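Local coordinates for protein putative L-alanine-DL-glutamate epimerase (Burkholderia xenovorans, PDB 3GO2) that probably acts as a racemase or epimerase of the mandelate racemase/muconate lactonizing enzyme family and binds magnesium, at residues G16-H21 with N319-L324; E352-T357 with I384-P389; V291-N296 with M327-F332. All coordinates share one frame; numbering follows the deposited sequence.

Contact 1 of 3, residues G16-H21 with N319-L324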
loop_
_atom_site.group_PDB
_atom_site.type_symbol
_atom_site.label_atom_id
_atom_site.label_comp_id
_atom_site.label_asym_id
_atom_site.label_seq_id
_atom_site.Cartn_x
_atom_site.Cartn_y
_atom_site.Cartn_z
ATOM N N GLY A 16 -21.573 14.915 -43.076
ATOM C CA GLY A 16 -22.806 15.544 -42.600
ATOM C C GLY A 16 -22.532 16.573 -41.533
ATOM O O GLY A 16 -22.458 17.772 -41.825
ATOM N N TRP A 17 -22.358 16.102 -40.294
ATOM C CA TRP A 17 -22.101 16.958 -39.130
ATOM C C TRP A 17 -20.645 16.887 -38.689
ATOM O O TRP A 17 -20.247 17.461 -37.675
ATOM C CB TRP A 17 -23.018 16.536 -37.979
ATOM C CG TRP A 17 -22.850 15.100 -37.595
ATOM C CD1 TRP A 17 -23.392 14.020 -38.219
ATOM C CD2 TRP A 17 -22.091 14.589 -36.497
ATOM N NE1 TRP A 17 -23.016 12.869 -37.585
ATOM C CE2 TRP A 17 -22.209 13.187 -36.530
ATOM C CE3 TRP A 17 -21.312 15.178 -35.503
ATOM C CZ2 TRP A 17 -21.607 12.367 -35.581
ATOM C CZ3 TRP A 17 -20.706 14.366 -34.566
ATOM C CH2 TRP A 17 -20.842 12.976 -34.617
ATOM N N ARG A 18 -19.850 16.163 -39.479
ATOM C CA ARG A 18 -18.452 15.978 -39.269
ATOM C C ARG A 18 -17.861 15.529 -40.610
ATOM O O ARG A 18 -18.583 15.319 -41.575
ATOM C CB ARG A 18 -18.201 14.913 -38.193
ATOM C CG ARG A 18 -18.837 13.584 -38.541
ATOM C CD ARG A 18 -18.566 12.519 -37.481
ATOM N NE ARG A 18 -19.288 11.286 -37.813
ATOM C CZ ARG A 18 -19.199 10.152 -37.124
ATOM N NH1 ARG A 18 -18.425 10.079 -36.033
ATOM N NH2 ARG A 18 -19.900 9.089 -37.515
ATOM N N ASN A 19 -16.548 15.358 -40.650
ATOM C CA ASN A 19 -15.898 14.817 -41.823
ATOM C C ASN A 19 -15.327 13.451 -41.531
ATOM O O ASN A 19 -15.075 13.106 -40.367
ATOM C CB ASN A 19 -14.762 15.727 -42.248
ATOM C CG ASN A 19 -15.260 17.094 -42.669
ATOM O OD1 ASN A 19 -16.280 17.195 -43.353
ATOM N ND2 ASN A 19 -14.543 18.139 -42.275
ATOM N N TYR A 20 -15.084 12.698 -42.590
ATOM C CA TYR A 20 -14.255 11.505 -42.490
ATOM C C TYR A 20 -12.879 11.839 -43.007
ATOM O O TYR A 20 -12.747 12.653 -43.900
ATOM C CB TYR A 20 -14.780 10.389 -43.358
ATOM C CG TYR A 20 -16.085 9.757 -42.958
ATOM C CD1 TYR A 20 -16.557 9.766 -41.639
ATOM C CD2 TYR A 20 -16.817 9.050 -43.900
ATOM C CE1 TYR A 20 -17.734 9.152 -41.308
ATOM C CE2 TYR A 20 -17.986 8.430 -43.559
ATOM C CZ TYR A 20 -18.436 8.478 -42.266
ATOM O OH TYR A 20 -19.610 7.826 -41.953
ATOM N N HIS A 21 -11.859 11.183 -42.465
ATOM C CA HIS A 21 -10.505 11.323 -42.950
ATOM C C HIS A 21 -9.878 9.964 -43.232
ATOM O O HIS A 21 -10.196 8.985 -42.572
ATOM C CB HIS A 21 -9.625 12.033 -41.913
ATOM C CG HIS A 21 -10.118 13.389 -41.521
ATOM N ND1 HIS A 21 -9.513 14.546 -41.969
ATOM C CD2 HIS A 21 -11.111 13.778 -40.685
ATOM C CE1 HIS A 21 -10.127 15.592 -41.440
ATOM N NE2 HIS A 21 -11.102 15.157 -40.664
ATOM N N ASN A 319 -16.050 2.276 -31.987
ATOM C CA ASN A 319 -16.331 2.243 -33.411
ATOM C C ASN A 319 -17.580 3.029 -33.721
ATOM O O ASN A 319 -18.678 2.520 -33.535
ATOM C CB ASN A 319 -16.508 0.790 -33.851
ATOM C CG ASN A 319 -16.703 0.657 -35.337
ATOM O OD1 ASN A 319 -15.910 1.172 -36.109
ATOM N ND2 ASN A 319 -17.772 -0.016 -35.743
ATOM N N PHE A 320 -17.406 4.262 -34.185
ATOM C CA PHE A 320 -18.539 5.155 -34.436
ATOM C C PHE A 320 -18.277 6.110 -35.611
ATOM O O PHE A 320 -18.752 7.248 -35.651
ATOM C CB PHE A 320 -18.954 5.876 -33.142
ATOM C CG PHE A 320 -18.061 7.005 -32.734
ATOM C CD1 PHE A 320 -18.533 8.327 -32.763
ATOM C CD2 PHE A 320 -16.757 6.778 -32.324
ATOM C CE1 PHE A 320 -17.700 9.376 -32.373
ATOM C CE2 PHE A 320 -15.937 7.833 -31.953
ATOM C CZ PHE A 320 -16.399 9.112 -31.988
ATOM N N TYR A 321 -17.538 5.605 -36.589
ATOM C CA TYR A 321 -17.092 6.394 -37.716
ATOM C C TYR A 321 -17.662 5.752 -38.992
ATOM O O TYR A 321 -18.793 5.245 -38.994
ATOM C CB TYR A 321 -15.564 6.386 -37.731
ATOM C CG TYR A 321 -14.867 6.603 -36.383
ATOM C CD1 TYR A 321 -14.647 7.892 -35.904
ATOM C CD2 TYR A 321 -14.382 5.508 -35.625
ATOM C CE1 TYR A 321 -13.957 8.122 -34.666
ATOM C CE2 TYR A 321 -13.707 5.703 -34.374
ATOM C CZ TYR A 321 -13.495 7.024 -33.916
ATOM O OH TYR A 321 -12.818 7.276 -32.721
ATOM N N GLY A 322 -16.884 5.741 -40.072
ATOM C CA GLY A 322 -17.351 5.198 -41.342
ATOM C C GLY A 322 -17.144 3.701 -41.487
ATOM O O GLY A 322 -16.648 3.020 -40.576
ATOM N N HIS A 323 -17.510 3.175 -42.656
ATOM C CA HIS A 323 -17.408 1.724 -42.878
ATOM C C HIS A 323 -15.998 1.203 -42.756
ATOM O O HIS A 323 -15.805 0.079 -42.331
ATOM C CB HIS A 323 -17.931 1.306 -44.262
ATOM C CG HIS A 323 -19.418 1.336 -44.393
ATOM N ND1 HIS A 323 -20.276 1.300 -43.313
ATOM C CD2 HIS A 323 -20.203 1.383 -45.500
ATOM C CE1 HIS A 323 -21.522 1.308 -43.749
ATOM N NE2 HIS A 323 -21.505 1.361 -45.072
ATOM N N LEU A 324 -14.994 1.967 -43.176
ATOM C CA LEU A 324 -13.623 1.458 -43.067
ATOM C C LEU A 324 -13.224 1.252 -41.596
ATOM O O LEU A 324 -12.598 0.240 -41.261
ATOM C CB LEU A 324 -12.629 2.332 -43.816
ATOM C CG LEU A 324 -11.159 1.936 -43.719
ATOM C CD1 LEU A 324 -10.945 0.463 -44.065
ATOM C CD2 LEU A 324 -10.300 2.815 -44.626
HETATM O O HOH W 1 -21.030 6.153 -37.620
#

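Contact 2 of 3, residues E352-T357 with I384-P389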
loop_
_atom_site.group_PDB
_atom_site.type_symbol
_atom_site.label_atom_id
_atom_site.label_comp_id
_atom_site.label_asym_id
_atom_site.label_seq_id
_atom_site.Cartn_x
_atom_site.Cartn_y
_atom_site.Cartn_z
ATOM N N GLU A 352 -23.288 6.925 -47.500
ATOM C CA GLU A 352 -22.209 6.124 -46.923
ATOM C C GLU A 352 -21.723 5.033 -47.878
ATOM O O GLU A 352 -20.515 4.832 -48.042
ATOM C CB GLU A 352 -22.673 5.478 -45.620
ATOM C CG GLU A 352 -21.617 4.659 -44.865
ATOM C CD GLU A 352 -20.628 5.506 -44.107
ATOM O OE1 GLU A 352 -20.872 6.730 -43.952
ATOM O OE2 GLU A 352 -19.600 4.932 -43.649
ATOM N N ASP A 353 -22.646 4.300 -48.493
ATOM C CA ASP A 353 -22.225 3.146 -49.276
ATOM C C ASP A 353 -21.480 3.572 -50.560
ATOM O O ASP A 353 -20.655 2.804 -51.049
ATOM C CB ASP A 353 -23.399 2.207 -49.579
ATOM C CG ASP A 353 -23.911 1.460 -48.332
ATOM O OD1 ASP A 353 -23.346 1.601 -47.200
ATOM O OD2 ASP A 353 -24.903 0.719 -48.480
ATOM N N GLU A 354 -21.752 4.776 -51.060
ATOM C CA GLU A 354 -21.020 5.356 -52.195
ATOM C C GLU A 354 -19.527 5.495 -51.905
ATOM O O GLU A 354 -18.711 5.387 -52.810
ATOM C CB GLU A 354 -21.616 6.752 -52.534
ATOM C CG GLU A 354 -21.129 7.428 -53.827
ATOM C CD GLU A 354 -21.496 8.932 -53.909
ATOM O OE1 GLU A 354 -22.370 9.398 -53.142
ATOM O OE2 GLU A 354 -20.890 9.657 -54.739
ATOM N N LEU A 355 -19.185 5.762 -50.642
ATOM C CA LEU A 355 -17.815 6.128 -50.273
ATOM C C LEU A 355 -16.883 4.945 -50.199
ATOM O O LEU A 355 -15.668 5.137 -50.198
ATOM C CB LEU A 355 -17.798 6.830 -48.908
ATOM C CG LEU A 355 -18.529 8.169 -48.848
ATOM C CD1 LEU A 355 -18.655 8.624 -47.399
ATOM C CD2 LEU A 355 -17.815 9.211 -49.692
ATOM N N PHE A 356 -17.432 3.731 -50.112
ATOM C CA PHE A 356 -16.619 2.551 -49.895
ATOM C C PHE A 356 -16.975 1.426 -50.858
ATOM O O PHE A 356 -18.126 1.303 -51.293
ATOM C CB PHE A 356 -16.818 2.051 -48.451
ATOM C CG PHE A 356 -16.466 3.083 -47.396
ATOM C CD1 PHE A 356 -15.141 3.291 -47.039
ATOM C CD2 PHE A 356 -17.442 3.867 -46.802
ATOM C CE1 PHE A 356 -14.803 4.236 -46.078
ATOM C CE2 PHE A 356 -17.114 4.797 -45.837
ATOM C CZ PHE A 356 -15.777 4.992 -45.492
ATOM N N THR A 357 -16.002 0.581 -51.154
ATOM C CA THR A 357 -16.228 -0.525 -52.079
ATOM C C THR A 357 -17.172 -1.584 -51.504
ATOM O O THR A 357 -18.021 -2.125 -52.228
ATOM C CB THR A 357 -14.920 -1.176 -52.520
ATOM O OG1 THR A 357 -14.176 -1.580 -51.367
ATOM C CG2 THR A 357 -14.064 -0.234 -53.405
ATOM N N ILE A 384 -15.175 10.203 -52.705
ATOM C CA ILE A 384 -14.658 11.156 -51.720
ATOM C C ILE A 384 -14.732 12.562 -52.292
ATOM O O ILE A 384 -15.136 13.505 -51.628
ATOM C CB ILE A 384 -13.218 10.799 -51.315
ATOM C CG1 ILE A 384 -13.259 9.577 -50.392
ATOM C CG2 ILE A 384 -12.508 11.984 -50.649
ATOM C CD1 ILE A 384 -11.916 8.966 -50.117
ATOM N N LEU A 385 -14.352 12.709 -53.547
ATOM C CA LEU A 385 -14.306 14.054 -54.132
ATOM C C LEU A 385 -15.685 14.574 -54.518
ATOM O O LEU A 385 -15.846 15.777 -54.727
ATOM C CB LEU A 385 -13.357 14.099 -55.320
ATOM C CG LEU A 385 -11.886 13.920 -54.946
ATOM C CD1 LEU A 385 -11.038 13.646 -56.209
ATOM C CD2 LEU A 385 -11.334 15.077 -54.129
ATOM N N ALA A 386 -16.680 13.692 -54.596
ATOM C CA ALA A 386 -18.063 14.097 -54.844
ATOM C C ALA A 386 -18.721 14.622 -53.589
ATOM O O ALA A 386 -19.841 15.193 -53.654
ATOM C CB ALA A 386 -18.866 12.944 -55.400
ATOM N N HIS A 387 -18.037 14.434 -52.453
ATOM C CA HIS A 387 -18.492 14.886 -51.129
ATOM C C HIS A 387 -17.453 15.760 -50.418
ATOM O O HIS A 387 -16.897 15.422 -49.354
ATOM C CB HIS A 387 -18.870 13.651 -50.302
ATOM C CG HIS A 387 -20.058 12.940 -50.852
ATOM N ND1 HIS A 387 -21.345 13.407 -50.680
ATOM C CD2 HIS A 387 -20.157 11.847 -51.647
ATOM C CE1 HIS A 387 -22.189 12.593 -51.290
ATOM N NE2 HIS A 387 -21.495 11.641 -51.886
ATOM N N PRO A 388 -17.152 16.921 -51.002
ATOM C CA PRO A 388 -16.157 17.820 -50.415
ATOM C C PRO A 388 -16.530 18.231 -48.975
ATOM O O PRO A 388 -17.710 18.434 -48.712
ATOM C CB PRO A 388 -16.189 19.027 -51.363
ATOM C CG PRO A 388 -17.489 18.957 -52.027
ATOM C CD PRO A 388 -17.803 17.509 -52.182
ATOM N N PRO A 389 -15.548 18.313 -48.060
ATOM C CA PRO A 389 -15.806 18.626 -46.649
ATOM C C PRO A 389 -16.038 20.107 -46.371
ATOM O O PRO A 389 -16.365 20.855 -47.289
ATOM C CB PRO A 389 -14.541 18.159 -45.953
ATOM C CG PRO A 389 -13.476 18.257 -46.938
ATOM C CD PRO A 389 -14.123 18.037 -48.290
#

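Contact 3 of 3, residues V291-N296 with M327-F332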
loop_
_atom_site.group_PDB
_atom_site.type_symbol
_atom_site.label_atom_id
_atom_site.label_comp_id
_atom_site.label_asym_id
_atom_site.label_seq_id
_atom_site.Cartn_x
_atom_site.Cartn_y
_atom_site.Cartn_z
ATOM N N VAL A 291 -11.251 -0.090 -26.174
ATOM C CA VAL A 291 -9.978 0.204 -26.838
ATOM C C VAL A 291 -10.280 0.877 -28.164
ATOM O O VAL A 291 -11.033 0.339 -28.966
ATOM C CB VAL A 291 -9.166 -1.062 -27.084
ATOM C CG1 VAL A 291 -7.851 -0.732 -27.788
ATOM C CG2 VAL A 291 -8.884 -1.824 -25.747
ATOM N N ASP A 292 -9.736 2.062 -28.376
ATOM C CA ASP A 292 -9.922 2.735 -29.674
ATOM C C ASP A 292 -8.737 2.346 -30.564
ATOM O O ASP A 292 -7.630 2.853 -30.413
ATOM C CB ASP A 292 -10.085 4.237 -29.526
ATOM C CG ASP A 292 -10.583 4.882 -30.807
ATOM O OD1 ASP A 292 -11.509 5.729 -30.772
ATOM O OD2 ASP A 292 -10.090 4.452 -31.864
ATOM N N THR A 293 -8.985 1.383 -31.447
ATOM C CA THR A 293 -7.965 0.858 -32.329
ATOM C C THR A 293 -7.717 1.790 -33.505
ATOM O O THR A 293 -6.673 1.715 -34.150
ATOM C CB THR A 293 -8.282 -0.566 -32.857
ATOM O OG1 THR A 293 -9.173 -0.496 -33.972
ATOM C CG2 THR A 293 -8.844 -1.472 -31.758
ATOM N N ILE A 294 -8.690 2.642 -33.808
ATOM C CA ILE A 294 -8.540 3.665 -34.838
ATOM C C ILE A 294 -7.492 4.707 -34.379
ATOM O O ILE A 294 -6.607 5.120 -35.138
ATOM C CB ILE A 294 -9.912 4.340 -35.103
ATOM C CG1 ILE A 294 -10.972 3.317 -35.516
ATOM C CG2 ILE A 294 -9.773 5.464 -36.124
ATOM C CD1 ILE A 294 -10.536 2.320 -36.602
ATOM N N TRP A 295 -7.593 5.109 -33.122
ATOM C CA TRP A 295 -6.626 5.981 -32.489
ATOM C C TRP A 295 -5.255 5.298 -32.250
ATOM O O TRP A 295 -4.200 5.873 -32.525
ATOM C CB TRP A 295 -7.187 6.406 -31.131
ATOM C CG TRP A 295 -8.181 7.511 -31.194
ATOM C CD1 TRP A 295 -8.935 7.890 -32.266
ATOM C CD2 TRP A 295 -8.508 8.409 -30.133
ATOM N NE1 TRP A 295 -9.712 8.981 -31.936
ATOM C CE2 TRP A 295 -9.462 9.314 -30.628
ATOM C CE3 TRP A 295 -8.081 8.530 -28.804
ATOM C CZ2 TRP A 295 -9.991 10.347 -29.843
ATOM C CZ3 TRP A 295 -8.593 9.565 -28.039
ATOM C CH2 TRP A 295 -9.543 10.443 -28.557
ATOM N N ASN A 296 -5.278 4.096 -31.668
ATOM C CA ASN A 296 -4.026 3.436 -31.224
ATOM C C ASN A 296 -3.219 2.775 -32.330
ATOM O O ASN A 296 -2.001 2.613 -32.222
ATOM C CB ASN A 296 -4.333 2.403 -30.134
ATOM C CG ASN A 296 -4.380 3.013 -28.758
ATOM O OD1 ASN A 296 -3.342 3.146 -28.103
ATOM N ND2 ASN A 296 -5.578 3.324 -28.288
ATOM N N MET A 327 -14.644 -1.993 -40.512
ATOM C CA MET A 327 -13.895 -3.153 -41.013
ATOM C C MET A 327 -12.536 -3.279 -40.291
ATOM O O MET A 327 -12.090 -4.375 -40.004
ATOM C CB MET A 327 -13.760 -3.097 -42.529
ATOM C CG MET A 327 -15.075 -3.152 -43.250
ATOM S SD MET A 327 -16.127 -4.609 -42.868
ATOM C CE MET A 327 -16.832 -4.912 -44.542
ATOM N N ILE A 328 -11.918 -2.162 -39.941
ATOM C CA ILE A 328 -10.677 -2.214 -39.155
ATOM C C ILE A 328 -10.940 -2.938 -37.835
ATOM O O ILE A 328 -10.241 -3.899 -37.456
ATOM C CB ILE A 328 -10.127 -0.784 -38.926
ATOM C CG1 ILE A 328 -9.600 -0.235 -40.241
ATOM C CG2 ILE A 328 -8.967 -0.743 -37.904
ATOM C CD1 ILE A 328 -9.275 1.262 -40.198
ATOM N N ASN A 329 -11.978 -2.470 -37.155
ATOM C CA ASN A 329 -12.381 -3.025 -35.869
ATOM C C ASN A 329 -12.857 -4.467 -35.975
ATOM O O ASN A 329 -12.632 -5.270 -35.058
ATOM C CB ASN A 329 -13.428 -2.123 -35.235
ATOM C CG ASN A 329 -12.823 -0.895 -34.602
ATOM O OD1 ASN A 329 -11.894 -1.003 -33.790
ATOM N ND2 ASN A 329 -13.308 0.281 -34.981
ATOM N N ALA A 330 -13.508 -4.826 -37.087
ATOM C CA ALA A 330 -13.921 -6.221 -37.293
ATOM C C ALA A 330 -12.730 -7.167 -37.292
ATOM O O ALA A 330 -12.810 -8.288 -36.773
ATOM C CB ALA A 330 -14.692 -6.376 -38.589
ATOM N N ASN A 331 -11.615 -6.740 -37.879
ATOM C CA ASN A 331 -10.447 -7.584 -37.914
ATOM C C ASN A 331 -9.785 -7.752 -36.537
ATOM O O ASN A 331 -9.343 -8.837 -36.182
ATOM C CB ASN A 331 -9.442 -7.092 -38.966
ATOM C CG ASN A 331 -9.864 -7.466 -40.375
ATOM O OD1 ASN A 331 -9.480 -8.526 -40.874
ATOM N ND2 ASN A 331 -10.666 -6.619 -41.023
ATOM N N PHE A 332 -9.719 -6.657 -35.774
ATOM C CA PHE A 332 -9.297 -6.706 -34.378
ATOM C C PHE A 332 -10.196 -7.645 -33.580
ATOM O O PHE A 332 -9.715 -8.524 -32.843
ATOM C CB PHE A 332 -9.373 -5.297 -33.811
ATOM C CG PHE A 332 -9.176 -5.207 -32.328
ATOM C CD1 PHE A 332 -7.906 -5.230 -31.764
ATOM C CD2 PHE A 332 -10.263 -5.044 -31.491
ATOM C CE1 PHE A 332 -7.748 -5.108 -30.356
ATOM C CE2 PHE A 332 -10.100 -4.926 -30.115
ATOM C CZ PHE A 332 -8.845 -4.939 -29.561
HETATM O O HOH W 2 -11.568 1.071 -32.257
#

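Contact 1 of 3, residues G16-H21 with N319-L324
Arg18 meets Phe320 end-on, its guanidinium pointed at the backbone oxygen of that residue. Both terminal nitrogens give a hydrogen bond to the one atom: NH1 to Phe320 O and NH2 to Phe320 O are each 2.9 Å. The N-H angles are near 142°, as expected when two donors share one acceptor. The oxygen sits at the guanidinium edge, almost in its plane. NH1 and NH2 reach it from opposite faces of the carbonyl plane, each tilted somewhat out of that plane.

Arg18 CG sits between the backbone N and the carbonyl carbon (chi1 57°), and from there the extended chain carries the guanidinium to Phe320 O. Trp17 CZ2 lies over one face of the guanidinium, 3.4 Å above the plane and toward its rim. Arg18 NH1 is 3.7 Å from Phe320 CD1, and the guanidinium and ring planes are 41° apart, so this is an oblique contact and not a stack. Water 1 lies in the guanidinium plane. It donates to Tyr321 O at 2.8 Å and accepts a weak bond from Arg18 NH2.

Tyr20 supplies the second point of contact. Its hydroxyl end approaches the backbone just before helix 323-335, with Tyr20 OH 3.5 Å from Gly322 CA. Gly322 is the N-cap residue of that helix. The polar partner of Tyr20 OH is Glu352, which also accepts from His323 N.

The contact joins the N-terminal capping domain to the barrel domain of this enolase-superfamily fold. The Phe320 side chain is about 3 Å from that of His125, which binds 2-oxoglutarate and fumarate in other structures of this protein; neither is bound to this chain. The positive charge of Arg18 meets a carbonyl oxygen and a water, and would probably polarise the Phe320 carbonyl.

Contact 2 of 3, residues E352-T357 with I384-P389
Glu354 and His387 approach each other from opposite directions and make the polar link between the weakly bonded helix 352-355 and the residues at and after helix 381-386. His387 NE2 donates to Glu354 OE1 at 2.7 Å, and the N-H angle of 169° is close to straight. The oxygen lies in the plane of the imidazole, at its edge. It is met from above the carboxylate plane, and the carboxylate and ring planes are 67° apart. Glu354 has CG anti to the backbone N (chi1 -171°) and continues extended, which carries the carboxylate across to the ring. Two conformers of Glu354 were deposited, and this account holds for one of them.

Van der Waals contacts lie beside this bond. Leu355 CD2 is 4.0 Å from His387 CD2, an oblique approach to the ring. The same methyl is 4.1 Å from Ile384 N. Leu355 and Ile384 are also the residues whose CA atoms come nearest, 6.1 Å apart. Ala386 CB is 3.9 Å from Glu354 OE2. Leu355 and Ile384 also pack on strands 5-14 and 19-27 of the N-terminal domain, and Trp351 stacks on the His387 ring.

This is structural packing away from the annotated sites, tying the C-terminal end of the modelled chain to the segment that follows strand 342-344. The carboxylate would probably raise the proton affinity of the imidazole.

Contact 3 of 3, residues V291-N296 with M327-F332
Ile328 opens the contact from helix 323-335, which packs against the short helix 293-296 in the TIM-barrel-like domain of this enolase-superfamily fold. The short helix follows barrel strand 288-291 after the N-cap residue Asp292. Ile328 CG2 touches Ile294 CD1 at 3.7 Å, an apolar meeting of two methyl groups. The same Ile328 methyl also lies beside the hydroxyl of Thr293. Ile328 also touches Val298 and Asn93.

Asn329 comes next and carries the polar part. Thr293 OG1 donates to Asn329 OD1 at 2.8 Å, from above the carbonyl plane (45° out of it). Water 2 lies close by. It accepts from Thr293 N at 2.7 Å and is 2.6 Å from Asn329 OD1, to which it can donate. The backbone N-H and the hydroxyl of Thr293 may thus both be linked to one amide oxygen, the first through water. The other end of the amide, ND2, lies beside the Ile294 chain and donates to Asn319 OD1. The amide thereby joins the short helix to the loop after strand 314-317.

Phe332 ends the segment. Its chi1 of 171° swings the ring away from its own backbone N and toward Thr293. Pro317 packs beside it. With OG1 of Thr293 turned to Asn329, its methyl is left to meet the ring in a CH-pi contact: Thr293 CG2 stands 3.7 Å from the centroid of the Phe332 ring, only 7° off the ring normal.

Contacts 1 and 3 are buried, while contact 2 is partly exposed and lies farther from the centre of the chain. Contacts 1 and 3 share helix 323-335: one holds the loop and N-cap that lead into it, the other its middle. Tyr321 OH and Asp292 OD1 form a probable hydrogen bond between them. Contact 2 joins contact 1 through another, from His323 NE2 to Asp353 OD1, but does not touch contact 3. The chemistry changes with place. Contact 1 sets a charged group on a backbone oxygen, contact 3 combines neutral polar and apolar groups, and contact 2 pairs imidazole with carboxylate near the surface.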